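Local coordinates for designed helical repeat protein (PDB 5CWM) that is a computationally designed, synthetic all-helical protein, made to explore repeat architectures and not assigned a biological function, at residues K8-L13 and R45-V50; V62-V67 and K105-L110; V119-V124 and R178-L183. All coordinates share one frame; numbering follows the deposited sequence.

Overall arrangement
The chain is built of eight helices joined by short turns, and the three contacts lie in series along it. Interactions 1 and 2 each join two helices that follow each other in the chain and run antiparallel. Interaction 3 joins helices 117-141 and 174-198, which are parallel and separated in sequence by a third helix. No two contacts share a helix. Interaction 1 sits toward the N-terminal end and is partly buried. It combines a salt bridge at the surface with a small apolar core. Interactions 2 and 3 are buried; interaction 2 is wholly aliphatic, and interaction 3 adds an arginine stem. Interaction 2 touches both others, while interactions 1 and 3 do not meet.

Interaction 1 of 3, residues K8-L13 and R45-V50; sequences KRVEKL and REAKKV
The side chain of E46 leaves its helix with CG opposite the carbonyl carbon (chi1 -62°) and runs extended beyond CG, which carries its carboxylate across to R9 on segment 8-13. R9 instead bends at chi2 and chi3, which turns its guanidinium toward the carboxylate.

The two groups form a salt bridge. R9 NH2 lies 2.5 Å from E46 OE2, a length that is doubtful in itself. OE2 of E46 lies at the edge of the guanidinium, near its plane. The guanidinium and carboxylate planes are 22° apart, close to parallel, and the two side chains meet at a slant. The second oxygen, OE1 of E46, is 3.2 Å from R9 NH2. E42 brings a second carboxylate near E46 OE2, a repulsion that R9 probably eases.

L13 comes from one turn further along the same helix as R9. Its CD1 lies 4.1 Å above one face of the R9 guanidinium, near the margin of the group. L13 CD1 is also 3.4 Å from both carboxylate oxygens, OE1 and OE2 of E46, and the L13 and E46 side chains meet at about a right angle.

The inner part of the contact is apolar. V10 and E46 pass each other in opposite directions, V10 CG2 coming 3.8 Å from E46 CB. V10 CG1 faces A47, with 3.9 Å to A47 CB. The helix backbones are nearest here, with the CA atoms of V10 and A47 6.2 Å apart. Helix 60-84 closes this inner side: L69 touches V10 and V70 touches A47.

The segment axes run at 160° to each other. A small apolar core with a charged pair at its outer edge joins these consecutive antiparallel helices. The arrangement is that of a helical hairpin in a designed helical repeat protein.

Interaction 2 of 3, residues V62-V67 and K105-L110; sequences VALRAV and KRVLEL
V107 points at segment 62-67 and has far more surface buried by this contact than any other residue. Its two methyls divide the work. CG2 stands beside the backbone N of V107 and meets two residues one turn apart on the other helix: A63 CB at 3.7 Å and V67 CG2 at 3.5 Å. CG1 reaches the L64 side, 4.2 Å from L64 CB, where the two side chains meet at about a right angle.

A63 is the second centre of the contact. Its small methyl probably leaves room for V107 and also touches L110, with A63 CB 4.1 Å from L110 CD2. Helices 60-84 and 87-114 follow each other in the chain and form an antiparallel helical hairpin, with the segment axes 9.5 Å apart and 169° between their directions. With an alanine at V107 both methyls go, and A63 and V67 would probably lose their shared partner, with a gap opened beside L64.

Flanking helices complete the core. L51 of helix 30-57 touches A63, V67 and V107. From helix 117-141, A123 packs on V107 and L126 on V67.

Interaction 3 of 3, residues V119-V124 and R178-L183; sequences VALRAV and RRAVEL
Two parallel helices that are not consecutive in the chain, 117-141 and 174-198, pack side by side here, with L121 reaching across to R179, A180 and L183. The segment axes are 10.7 Å apart and only 6° from parallel.

L121 is the main bridge. Its CG lies opposite the backbone N (chi1 -179°), which sends the forked end toward the other helix, and the two methyls find different partners. CD2 of L121 rests on the aliphatic stem of R179, 3.6 Å from its CG, where the two side chains meet at about a right angle. The R179 chain bends at chi2, and NH2 has a weak, long ion pair with E125. CD1 of L121 packs over the backbone of segment 178-183, 3.9 Å from A180 CA. The same CD1 is 3.7 Å from L183 CD1, and these two leucines run past each other in opposite directions.

Helix 144-170 comes between the pair in sequence. This fits the stacked order of a helical repeat protein, where one helix lies against the next but one in the chain. That helix also covers the inner side of the contact, with A157 and V164 touching V124.

One turn along from L121, V124 meets the end of L183. V124 CG1 touches both methyls of the leucine, at 3.6 Å from L183 CD1 and 3.7 Å from L183 CD2. L183 CD1 therefore touches a methyl of V124 as well as one of L121. L108 of helix 87-114 packs on V124 as well.

Interaction 1 of 3, residues K8-L13 and R45-V50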
loop_
_atom_site.group_PDB
_atom_site.type_symbol
_atom_site.label_atom_id
_atom_site.label_comp_id
_atom_site.label_asym_id
_atom_site.label_seq_id
_atom_site.Cartn_x
_atom_site.Cartn_y
_atom_site.Cartn_z
ATOM N N LYS A 8 15.116 12.025 -0.550
ATOM C CA LYS A 8 15.966 11.923 0.630
ATOM C C LYS A 8 15.502 12.891 1.718
ATOM O O LYS A 8 15.653 12.618 2.912
ATOM C CB LYS A 8 17.429 12.188 0.268
ATOM C CG LYS A 8 18.055 11.096 -0.587
ATOM C CD LYS A 8 19.549 11.312 -0.772
ATOM C CE LYS A 8 19.838 12.603 -1.520
ATOM N NZ LYS A 8 21.300 12.806 -1.725
ATOM N N ARG A 9 14.932 14.017 1.298
ATOM C CA ARG A 9 14.341 14.977 2.225
ATOM C C ARG A 9 13.170 14.351 2.975
ATOM O O ARG A 9 13.100 14.412 4.206
ATOM C CB ARG A 9 13.881 16.232 1.477
ATOM C CG ARG A 9 14.821 17.419 1.596
ATOM C CD ARG A 9 14.515 18.230 2.843
ATOM N NE ARG A 9 13.147 18.742 2.829
ATOM C CZ ARG A 9 12.611 19.475 3.800
ATOM N NH1 ARG A 9 13.328 19.789 4.871
ATOM N NH2 ARG A 9 11.358 19.896 3.700
ATOM N N VAL A 10 12.256 13.746 2.222
ATOM C CA VAL A 10 11.100 13.075 2.804
ATOM C C VAL A 10 11.540 11.960 3.749
ATOM O O VAL A 10 11.007 11.825 4.851
ATOM C CB VAL A 10 10.179 12.490 1.715
ATOM C CG1 VAL A 10 9.018 11.736 2.346
ATOM C CG2 VAL A 10 9.667 13.597 0.806
ATOM N N GLU A 11 12.518 11.172 3.312
ATOM C CA GLU A 11 13.059 10.090 4.130
ATOM C C GLU A 11 13.630 10.621 5.440
ATOM O O GLU A 11 13.409 10.042 6.506
ATOM C CB GLU A 11 14.142 9.325 3.363
ATOM C CG GLU A 11 13.631 8.550 2.160
ATOM C CD GLU A 11 14.757 8.000 1.303
ATOM O OE1 GLU A 11 15.935 8.203 1.664
ATOM O OE2 GLU A 11 14.462 7.368 0.267
ATOM N N LYS A 12 14.362 11.727 5.353
ATOM C CA LYS A 12 14.951 12.341 6.537
ATOM C C LYS A 12 13.865 12.850 7.478
ATOM O O LYS A 12 14.005 12.768 8.698
ATOM C CB LYS A 12 15.889 13.486 6.149
ATOM C CG LYS A 12 16.604 14.113 7.336
ATOM C CD LYS A 12 17.394 15.343 6.934
ATOM C CE LYS A 12 18.040 15.991 8.146
ATOM N NZ LYS A 12 17.033 16.328 9.189
ATOM N N LEU A 13 12.784 13.374 6.907
ATOM C CA LEU A 13 11.654 13.825 7.710
ATOM C C LEU A 13 11.001 12.651 8.432
ATOM O O LEU A 13 10.608 12.765 9.593
ATOM C CB LEU A 13 10.623 14.550 6.841
ATOM C CG LEU A 13 11.016 15.931 6.318
ATOM C CD1 LEU A 13 9.850 16.572 5.583
ATOM C CD2 LEU A 13 11.494 16.823 7.454
ATOM N N ARG A 45 3.038 14.949 2.902
ATOM C CA ARG A 45 2.708 16.034 1.980
ATOM C C ARG A 45 3.767 16.174 0.889
ATOM O O ARG A 45 3.461 16.108 -0.310
ATOM C CB ARG A 45 2.561 17.358 2.735
ATOM C CG ARG A 45 1.139 17.896 2.781
ATOM C CD ARG A 45 0.539 17.782 4.174
ATOM N NE ARG A 45 1.259 18.597 5.149
ATOM C CZ ARG A 45 0.871 18.771 6.408
ATOM N NH1 ARG A 45 -0.235 18.190 6.852
ATOM N NH2 ARG A 45 1.589 19.530 7.226
ATOM N N GLU A 46 5.014 16.361 1.315
ATOM C CA GLU A 46 6.129 16.491 0.385
ATOM C C GLU A 46 6.231 15.272 -0.525
ATOM O O GLU A 46 6.493 15.403 -1.722
ATOM C CB GLU A 46 7.440 16.694 1.146
ATOM C CG GLU A 46 7.474 17.954 1.994
ATOM C CD GLU A 46 8.826 18.183 2.637
ATOM O OE1 GLU A 46 9.766 17.419 2.334
ATOM O OE2 GLU A 46 8.949 19.126 3.447
ATOM N N ALA A 47 6.012 14.091 0.046
ATOM C CA ALA A 47 6.036 12.849 -0.720
ATOM C C ALA A 47 4.992 12.866 -1.834
ATOM O O ALA A 47 5.289 12.514 -2.980
ATOM C CB ALA A 47 5.811 11.658 0.195
ATOM N N LYS A 48 3.774 13.280 -1.496
ATOM C CA LYS A 48 2.707 13.353 -2.486
ATOM C C LYS A 48 3.034 14.387 -3.558
ATOM O O LYS A 48 2.701 14.199 -4.727
ATOM C CB LYS A 48 1.363 13.684 -1.833
ATOM C CG LYS A 48 0.202 13.683 -2.821
ATOM C CD LYS A 48 -1.120 14.033 -2.163
ATOM C CE LYS A 48 -2.244 14.048 -3.188
ATOM N NZ LYS A 48 -3.560 14.374 -2.574
ATOM N N LYS A 49 3.686 15.477 -3.160
ATOM C CA LYS A 49 4.135 16.475 -4.130
ATOM C C LYS A 49 5.126 15.860 -5.120
ATOM O O LYS A 49 5.012 16.050 -6.338
ATOM C CB LYS A 49 4.766 17.672 -3.420
ATOM C CG LYS A 49 3.801 18.455 -2.545
ATOM C CD LYS A 49 4.513 19.567 -1.793
ATOM C CE LYS A 49 3.560 20.302 -0.865
ATOM N NZ LYS A 49 4.260 21.348 -0.071
ATOM N N VAL A 50 6.091 15.117 -4.583
ATOM C CA VAL A 50 7.085 14.424 -5.399
ATOM C C VAL A 50 6.415 13.450 -6.367
ATOM O O VAL A 50 6.804 13.351 -7.531
ATOM C CB VAL A 50 8.101 13.661 -4.522
ATOM C CG1 VAL A 50 9.042 12.838 -5.385
ATOM C CG2 VAL A 50 8.889 14.630 -3.657
#

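Interaction 2 of 3, residues V62-V67 and K105-L110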
loop_
_atom_site.group_PDB
_atom_site.type_symbol
_atom_site.label_atom_id
_atom_site.label_comp_id
_atom_site.label_asym_id
_atom_site.label_seq_id
_atom_site.Cartn_x
_atom_site.Cartn_y
_atom_site.Cartn_z
ATOM N N VAL A 62 10.481 7.042 -9.122
ATOM C CA VAL A 62 10.370 8.126 -8.154
ATOM C C VAL A 62 8.981 8.142 -7.526
ATOM O O VAL A 62 8.830 8.325 -6.314
ATOM C CB VAL A 62 10.655 9.492 -8.808
ATOM C CG1 VAL A 62 10.632 10.597 -7.768
ATOM C CG2 VAL A 62 11.994 9.465 -9.529
ATOM N N ALA A 63 7.971 7.939 -8.365
ATOM C CA ALA A 63 6.586 7.868 -7.919
ATOM C C ALA A 63 6.390 6.749 -6.900
ATOM O O ALA A 63 5.817 6.960 -5.827
ATOM C CB ALA A 63 5.663 7.668 -9.111
ATOM N N LEU A 64 6.878 5.561 -7.247
ATOM C CA LEU A 64 6.774 4.393 -6.380
ATOM C C LEU A 64 7.443 4.640 -5.034
ATOM O O LEU A 64 6.869 4.347 -3.982
ATOM C CB LEU A 64 7.394 3.170 -7.056
ATOM C CG LEU A 64 7.405 1.875 -6.242
ATOM C CD1 LEU A 64 5.987 1.411 -5.949
ATOM C CD2 LEU A 64 8.189 0.796 -6.969
ATOM N N ARG A 65 8.658 5.182 -5.076
ATOM C CA ARG A 65 9.391 5.504 -3.857
ATOM C C ARG A 65 8.602 6.486 -2.995
ATOM O O ARG A 65 8.498 6.321 -1.777
ATOM C CB ARG A 65 10.768 6.084 -4.191
ATOM C CG ARG A 65 11.920 5.394 -3.478
ATOM C CD ARG A 65 11.689 5.345 -1.976
ATOM N NE ARG A 65 12.699 4.544 -1.291
ATOM C CZ ARG A 65 12.612 4.166 -0.019
ATOM N NH1 ARG A 65 13.577 3.438 0.525
ATOM N NH2 ARG A 65 11.558 4.512 0.707
ATOM N N ALA A 66 8.034 7.501 -3.641
ATOM C CA ALA A 66 7.245 8.509 -2.944
ATOM C C ALA A 66 6.035 7.893 -2.247
ATOM O O ALA A 66 5.761 8.186 -1.081
ATOM C CB ALA A 66 6.799 9.593 -3.913
ATOM N N VAL A 67 5.317 7.033 -2.962
ATOM C CA VAL A 67 4.094 6.447 -2.426
ATOM C C VAL A 67 4.381 5.433 -1.319
ATOM O O VAL A 67 3.643 5.359 -0.336
ATOM C CB VAL A 67 3.261 5.786 -3.542
ATOM C CG1 VAL A 67 2.053 5.068 -2.963
ATOM C CG2 VAL A 67 2.811 6.840 -4.534
ATOM N N LYS A 105 -2.276 3.209 -6.821
ATOM C CA LYS A 105 -2.980 2.910 -8.067
ATOM C C LYS A 105 -2.525 3.850 -9.185
ATOM O O LYS A 105 -2.356 3.433 -10.337
ATOM C CB LYS A 105 -4.495 3.010 -7.876
ATOM C CG LYS A 105 -5.292 2.645 -9.121
ATOM C CD LYS A 105 -6.789 2.780 -8.898
ATOM C CE LYS A 105 -7.562 2.435 -10.162
ATOM N NZ LYS A 105 -9.030 2.584 -9.973
ATOM N N ARG A 106 -2.325 5.119 -8.839
ATOM C CA ARG A 106 -1.829 6.102 -9.799
ATOM C C ARG A 106 -0.422 5.735 -10.272
ATOM O O ARG A 106 -0.076 5.930 -11.441
ATOM C CB ARG A 106 -1.846 7.505 -9.187
ATOM C CG ARG A 106 -3.250 8.031 -8.920
ATOM C CD ARG A 106 -3.243 9.270 -8.035
ATOM N NE ARG A 106 -2.677 10.437 -8.705
ATOM C CZ ARG A 106 -2.670 11.662 -8.187
ATOM N NH1 ARG A 106 -3.204 11.881 -6.993
ATOM N NH2 ARG A 106 -2.134 12.669 -8.863
ATOM N N VAL A 107 0.383 5.198 -9.361
ATOM C CA VAL A 107 1.700 4.686 -9.721
ATOM C C VAL A 107 1.562 3.515 -10.688
ATOM O O VAL A 107 2.317 3.404 -11.654
ATOM C CB VAL A 107 2.500 4.247 -8.476
ATOM C CG1 VAL A 107 3.640 3.312 -8.859
ATOM C CG2 VAL A 107 3.034 5.461 -7.749
ATOM N N LEU A 108 0.584 2.652 -10.426
ATOM C CA LEU A 108 0.312 1.516 -11.300
ATOM C C LEU A 108 -0.007 1.976 -12.718
ATOM O O LEU A 108 0.612 1.518 -13.681
ATOM C CB LEU A 108 -0.842 0.676 -10.745
ATOM C CG LEU A 108 -1.338 -0.521 -11.563
ATOM C CD1 LEU A 108 -1.767 -1.627 -10.630
ATOM C CD2 LEU A 108 -2.498 -0.142 -12.477
ATOM N N GLU A 109 -0.975 2.879 -12.844
ATOM C CA GLU A 109 -1.401 3.333 -14.163
ATOM C C GLU A 109 -0.292 4.124 -14.858
ATOM O O GLU A 109 -0.163 4.075 -16.084
ATOM C CB GLU A 109 -2.684 4.165 -14.064
ATOM C CG GLU A 109 -2.553 5.462 -13.286
ATOM C CD GLU A 109 -3.895 6.078 -12.949
ATOM O OE1 GLU A 109 -4.912 5.353 -12.995
ATOM O OE2 GLU A 109 -3.934 7.286 -12.636
ATOM N N LEU A 110 0.520 4.835 -14.077
ATOM C CA LEU A 110 1.671 5.538 -14.637
ATOM C C LEU A 110 2.671 4.537 -15.205
ATOM O O LEU A 110 3.277 4.770 -16.253
ATOM C CB LEU A 110 2.347 6.416 -13.583
ATOM C CG LEU A 110 3.570 7.201 -14.069
ATOM C CD1 LEU A 110 3.176 8.190 -15.157
ATOM C CD2 LEU A 110 4.263 7.913 -12.917
#

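Interaction 3 of 3, residues V119-V124 and R178-L183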
loop_
_atom_site.group_PDB
_atom_site.type_symbol
_atom_site.label_atom_id
_atom_site.label_comp_id
_atom_site.label_asym_id
_atom_site.label_seq_id
_atom_site.Cartn_x
_atom_site.Cartn_y
_atom_site.Cartn_z
ATOM N N VAL A 119 7.590 -1.980 -11.794
ATOM C CA VAL A 119 7.076 -0.898 -10.963
ATOM C C VAL A 119 5.583 -1.079 -10.686
ATOM O O VAL A 119 5.109 -0.788 -9.588
ATOM C CB VAL A 119 7.325 0.477 -11.620
ATOM C CG1 VAL A 119 6.649 1.590 -10.831
ATOM C CG2 VAL A 119 8.818 0.740 -11.734
ATOM N N ALA A 120 4.852 -1.573 -11.680
ATOM C CA ALA A 120 3.430 -1.854 -11.517
ATOM C C ALA A 120 3.212 -2.971 -10.499
ATOM O O ALA A 120 2.332 -2.885 -9.637
ATOM C CB ALA A 120 2.804 -2.221 -12.853
ATOM N N LEU A 121 4.021 -4.020 -10.613
ATOM C CA LEU A 121 3.973 -5.144 -9.686
ATOM C C LEU A 121 4.221 -4.679 -8.255
ATOM O O LEU A 121 3.453 -4.997 -7.340
ATOM C CB LEU A 121 5.002 -6.203 -10.085
ATOM C CG LEU A 121 5.069 -7.472 -9.238
ATOM C CD1 LEU A 121 3.793 -8.286 -9.387
ATOM C CD2 LEU A 121 6.287 -8.297 -9.623
ATOM N N ARG A 122 5.297 -3.919 -8.072
ATOM C CA ARG A 122 5.632 -3.365 -6.764
ATOM C C ARG A 122 4.531 -2.438 -6.261
ATOM O O ARG A 122 4.313 -2.313 -5.056
ATOM C CB ARG A 122 6.963 -2.615 -6.824
ATOM C CG ARG A 122 8.169 -3.499 -7.099
ATOM C CD ARG A 122 8.320 -4.574 -6.034
ATOM N NE ARG A 122 8.163 -4.033 -4.687
ATOM C CZ ARG A 122 9.123 -3.409 -4.013
ATOM N NH1 ARG A 122 10.318 -3.238 -4.562
ATOM N NH2 ARG A 122 8.887 -2.951 -2.792
ATOM N N ALA A 123 3.839 -1.791 -7.193
ATOM C CA ALA A 123 2.731 -0.911 -6.850
ATOM C C ALA A 123 1.574 -1.722 -6.284
ATOM O O ALA A 123 0.971 -1.337 -5.285
ATOM C CB ALA A 123 2.281 -0.110 -8.064
ATOM N N VAL A 124 1.271 -2.851 -6.921
ATOM C CA VAL A 124 0.215 -3.731 -6.428
ATOM C C VAL A 124 0.583 -4.315 -5.067
ATOM O O VAL A 124 -0.255 -4.371 -4.161
ATOM C CB VAL A 124 -0.076 -4.879 -7.407
ATOM C CG1 VAL A 124 -1.213 -5.745 -6.885
ATOM C CG2 VAL A 124 -0.432 -4.326 -8.762
ATOM N N ARG A 178 4.007 -14.417 -13.538
ATOM C CA ARG A 178 3.959 -15.502 -12.566
ATOM C C ARG A 178 3.994 -14.949 -11.145
ATOM O O ARG A 178 3.255 -15.404 -10.268
ATOM C CB ARG A 178 5.119 -16.473 -12.782
ATOM C CG ARG A 178 5.050 -17.719 -11.917
ATOM C CD ARG A 178 6.406 -18.391 -11.809
ATOM N NE ARG A 178 7.398 -17.507 -11.204
ATOM C CZ ARG A 178 7.560 -17.353 -9.894
ATOM N NH1 ARG A 178 6.795 -18.026 -9.045
ATOM N NH2 ARG A 178 8.487 -16.526 -9.431
ATOM N N ARG A 179 4.857 -13.961 -10.927
ATOM C CA ARG A 179 4.956 -13.308 -9.628
ATOM C C ARG A 179 3.659 -12.571 -9.307
ATOM O O ARG A 179 3.271 -12.451 -8.143
ATOM C CB ARG A 179 6.145 -12.345 -9.599
ATOM C CG ARG A 179 6.350 -11.641 -8.266
ATOM C CD ARG A 179 6.509 -12.634 -7.127
ATOM N NE ARG A 179 6.666 -11.965 -5.839
ATOM C CZ ARG A 179 5.654 -11.626 -5.045
ATOM N NH1 ARG A 179 4.407 -11.894 -5.404
ATOM N NH2 ARG A 179 5.892 -11.020 -3.890
ATOM N N ALA A 180 2.986 -12.087 -10.346
ATOM C CA ALA A 180 1.698 -11.425 -10.182
ATOM C C ALA A 180 0.642 -12.434 -9.753
ATOM O O ALA A 180 -0.233 -12.123 -8.945
ATOM C CB ALA A 180 1.284 -10.727 -11.469
ATOM N N VAL A 181 0.727 -13.645 -10.296
ATOM C CA VAL A 181 -0.156 -14.727 -9.873
ATOM C C VAL A 181 0.118 -15.075 -8.412
ATOM O O VAL A 181 -0.810 -15.303 -7.629
ATOM C CB VAL A 181 0.018 -15.980 -10.753
ATOM C CG1 VAL A 181 -0.792 -17.143 -10.198
ATOM C CG2 VAL A 181 -0.392 -15.679 -12.182
ATOM N N GLU A 182 1.398 -15.096 -8.049
ATOM C CA GLU A 182 1.798 -15.314 -6.662
ATOM C C GLU A 182 1.230 -14.220 -5.762
ATOM O O GLU A 182 0.923 -14.453 -4.592
ATOM C CB GLU A 182 3.322 -15.361 -6.542
ATOM C CG GLU A 182 3.964 -16.550 -7.238
ATOM C CD GLU A 182 3.637 -17.868 -6.563
ATOM O OE1 GLU A 182 3.373 -17.863 -5.342
ATOM O OE2 GLU A 182 3.641 -18.909 -7.254
ATOM N N LEU A 183 1.088 -13.025 -6.324
ATOM C CA LEU A 183 0.507 -11.900 -5.608
ATOM C C LEU A 183 -0.990 -12.127 -5.411
ATOM O O LEU A 183 -1.534 -11.868 -4.334
ATOM C CB LEU A 183 0.765 -10.600 -6.374
ATOM C CG LEU A 183 0.850 -9.275 -5.616
ATOM C CD1 LEU A 183 1.424 -8.209 -6.530
ATOM C CD2 LEU A 183 -0.509 -8.849 -5.097
#